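Local coordinates for Tle cognate immunity protein 4 C-terminal domain-containing protein (Pseudomonas aeruginosa PAO1, PDB 4R1D), which binds the lipase effector Tle4 of the H2 type VI secretion system as its cognate immunity protein, probably protecting the producing cell from the toxin, at residues F180-R194 / E244-T258. Residues are numbered along the deposited sequence; the frame is centred on the assembly and turned at random.
Sequences FRSSTGAELNSLLER and EVQGKEESLTEPNLT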
ATOM      1  N   PHE B 180      -9.235  19.100   3.244  1.00 14.14           N
ATOM      2  CA  PHE B 180      -8.489  20.251   3.746  1.00 14.09           C
ATOM      3  C   PHE B 180      -7.382  19.702   4.641  1.00 11.99           C
ATOM      4  O   PHE B 180      -7.653  18.962   5.585  1.00 13.37           O
ATOM      5  CB  PHE B 180      -9.466  21.143   4.543  1.00 14.85           C
ATOM      6  CG  PHE B 180      -8.853  22.393   5.134  1.00 18.02           C
ATOM      7  CD1 PHE B 180      -7.902  23.122   4.447  1.00 14.96           C
ATOM      8  CD2 PHE B 180      -9.277  22.860   6.374  1.00 14.72           C
ATOM      9  CE1 PHE B 180      -7.365  24.288   4.994  1.00 21.06           C
ATOM     10  CE2 PHE B 180      -8.747  24.018   6.925  1.00 20.11           C
ATOM     11  CZ  PHE B 180      -7.788  24.733   6.236  1.00 19.00           C
ATOM     12  N   ARG B 181      -6.132  20.028   4.328  1.00 16.35           N
ATOM     13  CA  ARG B 181      -5.000  19.509   5.097  1.00 14.60           C
ATOM     14  C   ARG B 181      -4.004  20.615   5.387  1.00 12.90           C
ATOM     15  O   ARG B 181      -3.833  21.520   4.567  1.00 15.72           O
ATOM     16  CB  ARG B 181      -4.259  18.423   4.291  1.00 13.72           C
ATOM     17  CG  ARG B 181      -5.110  17.237   3.893  1.00 13.63           C
ATOM     18  CD  ARG B 181      -4.334  16.149   3.156  1.00 14.66           C
ATOM     19  NE  ARG B 181      -5.310  15.165   2.708  1.00 18.61           N
ATOM     20  CZ  ARG B 181      -5.822  14.223   3.491  1.00 20.27           C
ATOM     21  NH1 ARG B 181      -5.395  14.100   4.742  1.00 17.41           N
ATOM     22  NH2 ARG B 181      -6.753  13.401   3.020  1.00 19.45           N
ATOM     23  N   SER B 182      -3.324  20.523   6.528  1.00 14.49           N
ATOM     24  CA  SER B 182      -2.160  21.369   6.797  1.00 13.31           C
ATOM     25  C   SER B 182      -1.058  20.493   7.365  1.00 14.26           C
ATOM     26  O   SER B 182      -1.325  19.527   8.098  1.00 14.39           O
ATOM     27  CB  SER B 182      -2.486  22.523   7.773  1.00 17.09           C
ATOM     28  OG  SER B 182      -2.324  22.127   9.126  1.00 19.54           O
ATOM     29  N   SER B 183       0.179  20.833   7.030  1.00 13.25           N
ATOM     30  CA  SER B 183       1.318  20.065   7.473  1.00 17.87           C
ATOM     31  C   SER B 183       2.495  21.019   7.629  1.00 16.80           C
ATOM     32  O   SER B 183       2.795  21.786   6.715  1.00 15.65           O
ATOM     33  CB  SER B 183       1.639  18.999   6.417  1.00 19.72           C
ATOM     34  OG  SER B 183       2.831  18.311   6.755  1.00 23.16           O
ATOM     35  N   THR B 184       3.159  20.990   8.778  1.00 18.05           N
ATOM     36  CA  THR B 184       4.316  21.860   8.983  1.00 18.21           C
ATOM     37  C   THR B 184       5.409  21.513   7.969  1.00 16.87           C
ATOM     38  O   THR B 184       5.557  20.355   7.578  1.00 19.25           O
ATOM     39  CB  THR B 184       4.901  21.754  10.422  1.00 18.10           C
ATOM     40  OG1 THR B 184       5.002  20.378  10.809  1.00 18.40           O
ATOM     41  CG2 THR B 184       4.035  22.512  11.447  1.00 19.41           C
ATOM     42  N   GLY B 185       6.168  22.522   7.553  1.00 22.74           N
ATOM     43  CA  GLY B 185       7.237  22.331   6.591  1.00 22.20           C
ATOM     44  C   GLY B 185       6.824  22.668   5.172  1.00 22.59           C
ATOM     45  O   GLY B 185       5.697  22.388   4.743  1.00 19.15           O
ATOM     46  N   ALA B 186       7.743  23.270   4.424  1.00 21.18           N
ATOM     47  CA  ALA B 186       7.459  23.621   3.042  1.00 19.73           C
ATOM     48  C   ALA B 186       7.415  22.363   2.195  1.00 20.26           C
ATOM     49  O   ALA B 186       8.270  21.493   2.326  1.00 22.48           O
ATOM     50  CB  ALA B 186       8.511  24.579   2.504  1.00 19.75           C
ATOM     51  N   GLU B 187       6.409  22.250   1.335  1.00 20.41           N
ATOM     52  CA  GLU B 187       6.424  21.163   0.369  1.00 20.01           C
ATOM     53  C   GLU B 187       7.631  21.357  -0.553  1.00 23.13           C
ATOM     54  O   GLU B 187       8.098  22.484  -0.765  1.00 21.14           O
ATOM     55  CB  GLU B 187       5.118  21.133  -0.427  1.00 22.08           C
ATOM     56  CG  GLU B 187       4.959  19.929  -1.333  1.00 22.72           C
ATOM     57  CD  GLU B 187       5.195  18.611  -0.619  1.00 22.63           C
ATOM     58  OE1 GLU B 187       6.361  18.166  -0.580  1.00 23.58           O
ATOM     59  OE2 GLU B 187       4.221  18.021  -0.105  1.00 19.40           O
ATOM     60  N   LEU B 188       8.133  20.252  -1.094  1.00 25.29           N
ATOM     61  CA  LEU B 188       9.382  20.253  -1.855  1.00 23.61           C
ATOM     62  C   LEU B 188       9.262  20.862  -3.251  1.00 24.86           C
ATOM     63  O   LEU B 188      10.261  21.264  -3.853  1.00 26.30           O
ATOM     64  CB  LEU B 188       9.923  18.821  -1.954  1.00 24.48           C
ATOM     65  CG  LEU B 188      10.618  18.268  -0.710  1.00 26.88           C
ATOM     66  CD1 LEU B 188       9.714  18.319   0.513  1.00 34.21           C
ATOM     67  CD2 LEU B 188      11.089  16.843  -0.962  1.00 30.10           C
ATOM     68  N   ASN B 189       8.044  20.896  -3.777  1.00 23.92           N
ATOM     69  CA  ASN B 189       7.769  21.529  -5.058  1.00 31.42           C
ATOM     70  C   ASN B 189       6.433  22.262  -4.984  1.00 18.95           C
ATOM     71  O   ASN B 189       5.701  22.109  -4.010  1.00 20.21           O
ATOM     72  CB  ASN B 189       7.790  20.500  -6.203  1.00 24.10           C
ATOM     73  CG  ASN B 189       6.840  19.335  -5.970  1.00 28.63           C
ATOM     74  OD1 ASN B 189       5.845  19.463  -5.270  1.00 23.32           O
ATOM     75  ND2 ASN B 189       7.151  18.189  -6.563  1.00 31.73           N
ATOM     76  N   SER B 190       6.123  23.069  -5.993  1.00 24.92           N
ATOM     77  CA  SER B 190       4.868  23.831  -5.983  1.00 21.71           C
ATOM     78  C   SER B 190       3.788  23.179  -6.849  1.00 20.69           C
ATOM     79  O   SER B 190       4.081  22.508  -7.830  1.00 20.56           O
ATOM     80  CB  SER B 190       5.097  25.282  -6.413  1.00 28.48           C
ATOM     81  OG  SER B 190       5.742  25.330  -7.670  1.00 34.96           O
ATOM     82  N   LEU B 191       2.533  23.411  -6.495  1.00 21.36           N
ATOM     83  CA  LEU B 191       1.424  22.715  -7.132  1.00 21.13           C
ATOM     84  C   LEU B 191       1.361  22.830  -8.656  1.00 19.36           C
ATOM     85  O   LEU B 191       1.260  21.829  -9.344  1.00 17.21           O
ATOM     86  CB  LEU B 191       0.107  23.197  -6.539  1.00 18.70           C
ATOM     87  CG  LEU B 191      -1.122  22.692  -7.284  1.00 18.05           C
ATOM     88  CD1 LEU B 191      -1.259  21.193  -7.116  1.00 16.06           C
ATOM     89  CD2 LEU B 191      -2.342  23.408  -6.731  1.00 17.98           C
ATOM     90  N   LEU B 192       1.391  24.042  -9.191  1.00 18.24           N
ATOM     91  CA  LEU B 192       1.219  24.177 -10.634  1.00 20.04           C
ATOM     92  C   LEU B 192       2.347  23.502 -11.397  1.00 20.22           C
ATOM     93  O   LEU B 192       2.102  22.770 -12.364  1.00 23.72           O
ATOM     94  CB  LEU B 192       1.096  25.640 -11.054  1.00 21.96           C
ATOM     95  CG  LEU B 192      -0.049  26.429 -10.422  1.00 29.10           C
ATOM     96  CD1 LEU B 192      -0.286  27.723 -11.193  1.00 21.71           C
ATOM     97  CD2 LEU B 192      -1.319  25.591 -10.364  1.00 27.47           C
ATOM     98  N   GLU B 193       3.581  23.726 -10.949  1.00 20.68           N
ATOM     99  CA  GLU B 193       4.735  23.110 -11.605  1.00 22.04           C
ATOM    100  C   GLU B 193       4.679  21.592 -11.482  1.00 23.23           C
ATOM    101  O   GLU B 193       5.110  20.879 -12.383  1.00 21.94           O
ATOM    102  CB  GLU B 193       6.053  23.649 -11.032  1.00 27.33           C
ATOM    103  CG  GLU B 193       6.445  23.068  -9.685  1.00 33.94           C
ATOM    104  CD  GLU B 193       7.736  23.665  -9.141  1.00 42.51           C
ATOM    105  OE1 GLU B 193       8.227  23.173  -8.103  1.00 37.00           O
ATOM    106  OE2 GLU B 193       8.259  24.627  -9.749  1.00 41.11           O
ATOM    107  N   ARG B 194       4.129  21.109 -10.368  1.00 16.71           N
ATOM    108  CA  ARG B 194       4.076  19.682 -10.066  1.00 19.81           C
ATOM    109  C   ARG B 194       3.145  18.908 -10.993  1.00 19.05           C
ATOM    110  O   ARG B 194       3.518  17.847 -11.525  1.00 18.82           O
ATOM    111  CB  ARG B 194       3.621  19.479  -8.615  1.00 23.40           C
ATOM    112  CG  ARG B 194       3.383  18.041  -8.202  1.00 20.93           C
ATOM    113  CD  ARG B 194       2.742  17.987  -6.799  1.00 20.21           C
ATOM    114  NE  ARG B 194       3.362  18.957  -5.902  1.00 17.34           N
ATOM    115  CZ  ARG B 194       2.687  19.717  -5.042  1.00 21.30           C
ATOM    116  NH1 ARG B 194       1.370  19.609  -4.953  1.00 15.08           N
ATOM    117  NH2 ARG B 194       3.333  20.589  -4.273  1.00 19.30           N
ATOM    118  N   GLU B 244      -3.243  25.007  -3.208  1.00 15.14           N
ATOM    119  CA  GLU B 244      -2.142  24.800  -2.303  1.00 17.36           C
ATOM    120  C   GLU B 244      -1.395  26.081  -1.983  1.00 17.21           C
ATOM    121  O   GLU B 244      -1.247  26.971  -2.830  1.00 18.11           O
ATOM    122  CB  GLU B 244      -1.165  23.773  -2.894  1.00 16.06           C
ATOM    123  CG  GLU B 244      -0.048  23.371  -1.937  1.00 16.77           C
ATOM    124  CD  GLU B 244       0.724  22.160  -2.432  1.00 21.27           C
ATOM    125  OE1 GLU B 244       0.139  21.347  -3.175  1.00 17.46           O
ATOM    126  OE2 GLU B 244       1.916  22.023  -2.074  1.00 22.60           O
ATOM    127  N   VAL B 245      -0.976  26.160  -0.728  1.00 17.21           N
ATOM    128  CA  VAL B 245       0.003  27.123  -0.267  1.00 18.82           C
ATOM    129  C   VAL B 245       1.239  26.302   0.067  1.00 17.30           C
ATOM    130  O   VAL B 245       1.187  25.408   0.914  1.00 17.07           O
ATOM    131  CB  VAL B 245      -0.482  27.833   1.004  1.00 20.06           C
ATOM    132  CG1 VAL B 245       0.665  28.632   1.643  1.00 23.08           C
ATOM    133  CG2 VAL B 245      -1.692  28.714   0.691  1.00 18.62           C
ATOM    134  N   GLN B 246       2.349  26.587  -0.603  1.00 20.04           N
ATOM    135  CA  GLN B 246       3.551  25.754  -0.459  1.00 25.95           C
ATOM    136  C   GLN B 246       4.006  25.567   0.991  1.00 22.38           C
ATOM    137  O   GLN B 246       4.366  24.453   1.400  1.00 21.65           O
ATOM    138  CB  GLN B 246       4.702  26.278  -1.333  1.00 27.21           C
ATOM    139  CG  GLN B 246       5.932  25.366  -1.344  1.00 22.61           C
ATOM    140  CD  GLN B 246       6.836  25.615  -2.541  1.00 27.14           C
ATOM    141  OE1 GLN B 246       6.617  26.551  -3.314  1.00 30.49           O
ATOM    142  NE2 GLN B 246       7.856  24.775  -2.702  1.00 23.76           N
ATOM    143  N   GLY B 247       3.976  26.644   1.768  1.00 19.90           N
ATOM    144  CA  GLY B 247       4.397  26.589   3.158  1.00 21.76           C
ATOM    145  C   GLY B 247       5.787  27.156   3.388  1.00 23.22           C
ATOM    146  O   GLY B 247       6.572  27.298   2.450  1.00 21.76           O
ATOM    147  N   LYS B 248       6.082  27.485   4.642  1.00 23.66           N
ATOM    148  CA  LYS B 248       7.393  27.978   5.047  1.00 23.64           C
ATOM    149  C   LYS B 248       7.916  27.038   6.108  1.00 25.25           C
ATOM    150  O   LYS B 248       7.140  26.441   6.842  1.00 29.06           O
ATOM    151  CB  LYS B 248       7.280  29.377   5.658  1.00 26.14           C
ATOM    152  CG  LYS B 248       6.567  30.405   4.801  1.00 29.73           C
ATOM    153  CD  LYS B 248       7.414  30.839   3.619  1.00 43.61           C
ATOM    154  CE  LYS B 248       6.800  32.049   2.927  1.00 47.68           C
ATOM    155  NZ  LYS B 248       7.502  32.371   1.653  1.00 50.19           N
ATOM    156  N   GLU B 249       9.234  26.910   6.199  1.00 26.90           N
ATOM    157  CA  GLU B 249       9.842  26.018   7.180  1.00 27.25           C
ATOM    158  C   GLU B 249       9.651  26.508   8.616  1.00 26.38           C
ATOM    159  O   GLU B 249       9.705  27.707   8.887  1.00 27.22           O
ATOM    160  CB  GLU B 249      11.329  25.829   6.871  1.00 29.38           C
ATOM    161  CG  GLU B 249      11.565  25.387   5.438  1.00 37.29           C
ATOM    162  CD  GLU B 249      12.910  24.727   5.225  1.00 62.88           C
ATOM    163  OE1 GLU B 249      13.030  23.955   4.244  1.00 55.03           O
ATOM    164  OE2 GLU B 249      13.838  24.978   6.030  1.00 60.65           O
ATOM    165  N   GLU B 250       9.438  25.566   9.531  1.00 26.22           N
ATOM    166  CA  GLU B 250       9.289  25.890  10.948  1.00 31.60           C
ATOM    167  C   GLU B 250       8.287  27.012  11.203  1.00 31.92           C
ATOM    168  O   GLU B 250       8.567  27.956  11.940  1.00 31.55           O
ATOM    169  CB  GLU B 250      10.647  26.247  11.563  1.00 34.87           C
ATOM    170  CG  GLU B 250      11.636  25.099  11.565  1.00 42.91           C
ATOM    171  CD  GLU B 250      12.887  25.404  12.366  1.00 56.80           C
ATOM    172  OE1 GLU B 250      13.156  26.599  12.617  1.00 55.15           O
ATOM    173  OE2 GLU B 250      13.595  24.446  12.748  1.00 59.58           O
ATOM    174  N   SER B 251       7.115  26.907  10.593  1.00 26.78           N
ATOM    175  CA  SER B 251       6.078  27.910  10.773  1.00 23.56           C
ATOM    176  C   SER B 251       4.722  27.272  11.079  1.00 29.19           C
ATOM    177  O   SER B 251       4.200  26.492  10.281  1.00 25.58           O
ATOM    178  CB  SER B 251       5.972  28.796   9.530  1.00 25.41           C
ATOM    179  OG  SER B 251       4.877  29.688   9.642  1.00 29.37           O
ATOM    180  N   LEU B 252       4.150  27.617  12.230  1.00 24.20           N
ATOM    181  CA  LEU B 252       2.870  27.038  12.643  1.00 24.97           C
ATOM    182  C   LEU B 252       1.716  27.615  11.831  1.00 25.02           C
ATOM    183  O   LEU B 252       0.731  26.922  11.558  1.00 24.59           O
ATOM    184  CB  LEU B 252       2.615  27.272  14.139  1.00 22.62           C
ATOM    185  CG  LEU B 252       3.608  26.654  15.121  1.00 19.91           C
ATOM    186  CD1 LEU B 252       3.280  27.007  16.563  1.00 23.71           C
ATOM    187  CD2 LEU B 252       3.656  25.141  14.929  1.00 27.02           C
ATOM    188  N   THR B 253       1.836  28.886  11.448  1.00 26.81           N
ATOM    189  CA  THR B 253       0.734  29.594  10.800  1.00 21.76           C
ATOM    190  C   THR B 253       0.922  29.740   9.302  1.00 26.26           C
ATOM    191  O   THR B 253       0.028  30.202   8.599  1.00 26.26           O
ATOM    192  CB  THR B 253       0.490  30.992  11.439  1.00 29.13           C
ATOM    193  OG1 THR B 253       1.662  31.808  11.291  1.00 26.35           O
ATOM    194  CG2 THR B 253       0.158  30.836  12.919  1.00 27.90           C
ATOM    195  N   GLU B 254       2.085  29.327   8.808  1.00 21.06           N
ATOM    196  CA  GLU B 254       2.308  29.296   7.378  1.00 23.04           C
ATOM    197  C   GLU B 254       2.772  27.910   6.966  1.00 26.01           C
ATOM    198  O   GLU B 254       3.788  27.774   6.291  1.00 21.89           O
ATOM    199  CB  GLU B 254       3.364  30.328   6.989  1.00 29.37           C
ATOM    200  CG  GLU B 254       3.200  31.658   7.701  1.00 34.92           C
ATOM    201  CD  GLU B 254       4.448  32.513   7.614  1.00 41.33           C
ATOM    202  OE1 GLU B 254       5.308  32.404   8.520  1.00 41.59           O
ATOM    203  OE2 GLU B 254       4.566  33.282   6.638  1.00 35.39           O
ATOM    204  N   PRO B 255       2.031  26.869   7.380  1.00 20.62           N
ATOM    205  CA  PRO B 255       2.450  25.521   6.998  1.00 18.95           C
ATOM    206  C   PRO B 255       2.047  25.252   5.559  1.00 19.13           C
ATOM    207  O   PRO B 255       1.432  26.103   4.922  1.00 18.30           O
ATOM    208  CB  PRO B 255       1.632  24.633   7.940  1.00 16.60           C
ATOM    209  CG  PRO B 255       0.365  25.386   8.122  1.00 20.44           C
ATOM    210  CD  PRO B 255       0.764  26.859   8.135  1.00 20.16           C
ATOM    211  N   ASN B 256       2.397  24.086   5.038  1.00 19.22           N
ATOM    212  CA  ASN B 256       1.836  23.684   3.768  1.00 16.73           C
ATOM    213  C   ASN B 256       0.327  23.513   3.968  1.00 16.69           C
ATOM    214  O   ASN B 256      -0.096  22.951   4.975  1.00 18.80           O
ATOM    215  CB  ASN B 256       2.461  22.378   3.311  1.00 17.38           C
ATOM    216  CG  ASN B 256       1.832  21.856   2.051  1.00 21.32           C
ATOM    217  OD1 ASN B 256       0.946  21.003   2.103  1.00 27.61           O
ATOM    218  ND2 ASN B 256       2.270  22.372   0.905  1.00 19.19           N
ATOM    219  N   LEU B 257      -0.470  24.031   3.033  1.00 15.76           N
ATOM    220  CA  LEU B 257      -1.924  23.945   3.133  0.59 16.23           C
ATOM    221  C   LEU B 257      -2.494  23.457   1.813  1.00 15.16           C
ATOM    222  O   LEU B 257      -2.139  23.955   0.760  1.00 15.61           O
ATOM    223  CB  LEU B 257      -2.520  25.322   3.451  0.59 18.89           C
ATOM    224  CG  LEU B 257      -3.825  25.411   4.243  0.59 19.43           C
ATOM    225  CD1 LEU B 257      -3.589  24.988   5.675  0.59 13.58           C
ATOM    226  CD2 LEU B 257      -4.367  26.834   4.204  0.59 18.93           C
ATOM    227  N   THR B 258      -3.387  22.478   1.867  1.00 14.84           N
ATOM    228  CA  THR B 258      -4.038  22.065   0.641  1.00 16.02           C
ATOM    229  C   THR B 258      -5.552  22.039   0.831  1.00 12.71           C
ATOM    230  O   THR B 258      -6.055  21.803   1.933  1.00 14.30           O
ATOM    231  CB  THR B 258      -3.565  20.665   0.142  1.00 15.33           C
ATOM    232  OG1 THR B 258      -3.853  19.673   1.137  1.00 16.22           O
ATOM    233  CG2 THR B 258      -2.058  20.668  -0.166  1.00 17.17           C
TER
HETATM  234  O   HOH W   1       5.629  24.970   8.545  1.00 20.87           O
HETATM  235  O   HOH W   2       1.436  19.053   0.391  1.00 33.08           O
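Glu-244 reaches across to Leu-191 and Arg-194 at the start of helix 191-205. Glu-244 CB lies 3.9 Å from Leu-191 CB; CG, anti to the backbone N (chi1 -173°), carries the chain on in extended form, and the carboxylate meets Arg-194 end-on. Glu-244 OE1 accepts from Arg-194 NH1 at 2.8 Å and Glu-244 OE2 from Arg-194 NH2 at 3.0 Å, both on their syn sides, with guanidinium and carboxylate planes 26° apart. Leu-191 CB lies 3.8 Å from Glu-244 OE1, and Glu-187 CB 3.7 Å from Glu-244 OE2. OE2 also receives Asn-256 ND2 on the opposite face of the carboxylate, while Asn-189 OD1 accepts from both NE and NH2 of Arg-194, and Asn-189 O from NH2, fixing the guanidinium's rotation. Strands 176-183 and 256-263 pair antiparallel here, with Arg-181/Thr-258 and Ser-183/Asn-256 as hydrogen-bonded pairs flanking the non-hydrogen-bonded pair Ser-182/Leu-257, within the C-terminal domain of this immunity protein. Beyond the strand end, Glu-187 N donates to Gln-246 O at 3.0 Å, and Asn-256 ND2 reaches that oxygen from the other face. Gln-246 returns a nearly straight bond (175°) from NE2 to Glu-187 O, arriving above the carbonyl plane. In the neighbouring lipase chain, Trp-96 O takes Arg-194 NH1.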